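Local structure of catechol 2,3-dioxygenase (Rhodococcus sp., 2WL9) at residues Val4-Leu10 with Tyr64-Ala70. The protein is an iron-dependent type I extradiol dioxygenase that probably cleaves the ring of catecholic substrates in the bacterial breakdown of aromatic hydrocarbons. Numbering follows the deposited sequence.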
loop_
_atom_site.group_PDB
_atom_site.type_symbol
_atom_site.label_atom_id
_atom_site.label_comp_id
_atom_site.label_asym_id
_atom_site.label_seq_id
_atom_site.Cartn_x
_atom_site.Cartn_y
_atom_site.Cartn_z
ATOM N N VAL C 4 -27.620 -6.197 -17.267
ATOM C CA VAL C 4 -28.032 -6.373 -15.861
ATOM C C VAL C 4 -26.771 -6.354 -14.985
ATOM O O VAL C 4 -25.735 -6.892 -15.373
ATOM C CB VAL C 4 -28.838 -7.682 -15.661
ATOM C CG1 VAL C 4 -29.032 -7.996 -14.190
ATOM C CG2 VAL C 4 -30.191 -7.582 -16.358
ATOM N N THR C 5 -26.858 -5.704 -13.825
ATOM C CA THR C 5 -25.690 -5.481 -12.970
ATOM C C THR C 5 -25.669 -6.345 -11.695
ATOM O O THR C 5 -24.606 -6.508 -11.076
ATOM C CB THR C 5 -25.591 -4.006 -12.564
ATOM O OG1 THR C 5 -26.782 -3.637 -11.860
ATOM C CG2 THR C 5 -25.431 -3.101 -13.794
ATOM N N GLU C 6 -26.835 -6.870 -11.301
ATOM C CA GLU C 6 -26.968 -7.746 -10.118
ATOM C C GLU C 6 -28.365 -8.347 -9.997
ATOM O O GLU C 6 -29.331 -7.816 -10.553
ATOM C CB GLU C 6 -26.670 -6.988 -8.814
ATOM C CG GLU C 6 -27.548 -5.738 -8.599
ATOM C CD GLU C 6 -27.325 -5.066 -7.247
ATOM O OE1 GLU C 6 -27.722 -5.635 -6.213
ATOM O OE2 GLU C 6 -26.768 -3.953 -7.215
ATOM N N LEU C 7 -28.457 -9.447 -9.248
ATOM C CA LEU C 7 -29.739 -9.966 -8.810
ATOM C C LEU C 7 -30.216 -9.104 -7.633
ATOM O O LEU C 7 -29.724 -9.246 -6.517
ATOM C CB LEU C 7 -29.583 -11.411 -8.377
ATOM C CG LEU C 7 -30.834 -12.181 -7.966
ATOM C CD1 LEU C 7 -31.818 -12.297 -9.111
ATOM C CD2 LEU C 7 -30.429 -13.564 -7.461
ATOM N N GLY C 8 -31.156 -8.209 -7.895
ATOM C CA GLY C 8 -31.553 -7.191 -6.921
ATOM C C GLY C 8 -32.505 -7.692 -5.850
ATOM O O GLY C 8 -32.291 -7.442 -4.657
ATOM N N TYR C 9 -33.563 -8.377 -6.275
ATOM C CA TYR C 9 -34.582 -8.875 -5.350
ATOM C C TYR C 9 -35.260 -10.153 -5.830
ATOM O O TYR C 9 -35.123 -10.548 -6.989
ATOM C CB TYR C 9 -35.641 -7.801 -5.030
ATOM C CG TYR C 9 -36.436 -7.269 -6.213
ATOM C CD1 TYR C 9 -36.236 -5.969 -6.668
ATOM C CD2 TYR C 9 -37.402 -8.054 -6.859
ATOM C CE1 TYR C 9 -36.964 -5.455 -7.739
ATOM C CE2 TYR C 9 -38.135 -7.552 -7.940
ATOM C CZ TYR C 9 -37.909 -6.256 -8.372
ATOM O OH TYR C 9 -38.618 -5.743 -9.431
ATOM N N LEU C 10 -35.969 -10.793 -4.908
ATOM C CA LEU C 10 -36.842 -11.919 -5.203
ATOM C C LEU C 10 -38.189 -11.681 -4.538
ATOM O O LEU C 10 -38.256 -11.231 -3.395
ATOM C CB LEU C 10 -36.258 -13.224 -4.658
ATOM C CG LEU C 10 -34.989 -13.813 -5.254
ATOM C CD1 LEU C 10 -34.526 -14.975 -4.385
ATOM C CD2 LEU C 10 -35.230 -14.278 -6.694
ATOM N N TYR C 64 -41.378 -13.866 -8.380
ATOM C CA TYR C 64 -40.668 -13.094 -9.410
ATOM C C TYR C 64 -39.187 -12.861 -9.100
ATOM O O TYR C 64 -38.771 -12.848 -7.938
ATOM C CB TYR C 64 -41.366 -11.755 -9.708
ATOM C CG TYR C 64 -41.732 -10.934 -8.489
ATOM C CD1 TYR C 64 -40.804 -10.082 -7.878
ATOM C CD2 TYR C 64 -43.019 -10.995 -7.960
ATOM C CE1 TYR C 64 -41.156 -9.324 -6.761
ATOM C CE2 TYR C 64 -43.380 -10.259 -6.856
ATOM C CZ TYR C 64 -42.455 -9.423 -6.258
ATOM O OH TYR C 64 -42.853 -8.705 -5.160
ATOM N N ILE C 65 -38.404 -12.677 -10.162
ATOM C CA ILE C 65 -36.966 -12.415 -10.054
ATOM C C ILE C 65 -36.656 -10.993 -10.539
ATOM O O ILE C 65 -36.964 -10.651 -11.673
ATOM C CB ILE C 65 -36.169 -13.417 -10.903
ATOM C CG1 ILE C 65 -36.424 -14.854 -10.436
ATOM C CG2 ILE C 65 -34.672 -13.100 -10.861
ATOM C CD1 ILE C 65 -36.187 -15.905 -11.527
ATOM N N GLY C 66 -36.038 -10.173 -9.693
ATOM C CA GLY C 66 -35.695 -8.812 -10.098
ATOM C C GLY C 66 -34.218 -8.617 -10.400
ATOM O O GLY C 66 -33.381 -8.773 -9.510
ATOM N N TRP C 67 -33.904 -8.280 -11.652
ATOM C CA TRP C 67 -32.530 -7.967 -12.073
ATOM C C TRP C 67 -32.320 -6.472 -12.213
ATOM O O TRP C 67 -33.107 -5.789 -12.870
ATOM C CB TRP C 67 -32.206 -8.622 -13.418
ATOM C CG TRP C 67 -32.327 -10.108 -13.413
ATOM C CD1 TRP C 67 -33.397 -10.841 -13.831
ATOM C CD2 TRP C 67 -31.342 -11.044 -12.976
ATOM N NE1 TRP C 67 -33.144 -12.186 -13.669
ATOM C CE2 TRP C 67 -31.889 -12.337 -13.142
ATOM C CE3 TRP C 67 -30.052 -10.919 -12.440
ATOM C CZ2 TRP C 67 -31.187 -13.495 -12.809
ATOM C CZ3 TRP C 67 -29.357 -12.074 -12.103
ATOM C CH2 TRP C 67 -29.926 -13.340 -12.287
ATOM N N ARG C 68 -31.234 -5.968 -11.635
ATOM C CA ARG C 68 -30.958 -4.534 -11.640
ATOM C C ARG C 68 -30.144 -4.049 -12.843
ATOM O O ARG C 68 -29.219 -4.727 -13.302
ATOM C CB ARG C 68 -30.237 -4.149 -10.346
ATOM C CG ARG C 68 -30.107 -2.652 -10.105
ATOM C CD ARG C 68 -29.083 -2.393 -9.007
ATOM N NE ARG C 68 -29.108 -1.008 -8.541
ATOM C CZ ARG C 68 -28.291 -0.513 -7.615
ATOM N NH1 ARG C 68 -27.373 -1.291 -7.053
ATOM N NH2 ARG C 68 -28.392 0.761 -7.248
ATOM N N VAL C 69 -30.494 -2.868 -13.345
ATOM C CA VAL C 69 -29.644 -2.142 -14.282
ATOM C C VAL C 69 -29.293 -0.798 -13.654
ATOM O O VAL C 69 -29.914 -0.388 -12.672
ATOM C CB VAL C 69 -30.280 -1.975 -15.689
ATOM C CG1 VAL C 69 -30.454 -3.323 -16.367
ATOM C CG2 VAL C 69 -31.604 -1.231 -15.630
ATOM N N ALA C 70 -28.287 -0.129 -14.207
ATOM C CA ALA C 70 -27.740 1.084 -13.603
ATOM C C ALA C 70 -28.687 2.285 -13.599
ATOM O O ALA C 70 -28.623 3.114 -12.690
ATOM C CB ALA C 70 -26.416 1.461 -14.280
#
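Y9 lays its ring across the bare backbone of G66: the CD2-CE2 side settles over G66 CA, a CH-pi contact 3.8 Å from the Y9 ring centroid. With CG wedged between backbone N and carbonyl carbon (chi1 60°), the Y9 ring folds back over the neighbouring strand, and its CE2 meets CD1 of Y64 at 3.7 Å, rim to rim, neither ring over the face of the other. Across the other face of the sheet, L7 presses CD1 onto the six-membered ring of W67, 3.7 Å from its centroid and almost on the normal, while the same methyl packs tightly against I65 CG2 (3.4 Å). V4 CG1 fills the next notch, 3.3 Å from W67 CB. Between these faces the antiparallel strands carry a classic beta bulge: G8 N (2.8 Å) and Y9 N (3.3 Å) both donate to G66 O. On the Y9 face, the extended R68 side chain brings NH1 2.7 Å from E6 OE2, which lies in the guanidinium plane, the carboxylate turned 66° against it. E6 OE1 has a second salt bridge to R51, and R68 NH2 hydrogen-bonds to Q275 O of the second subunit, so one buried carboxylate serves two arginines, which probably keeps it ionised, and the pair links these central VOC-domain strands to the second subunit.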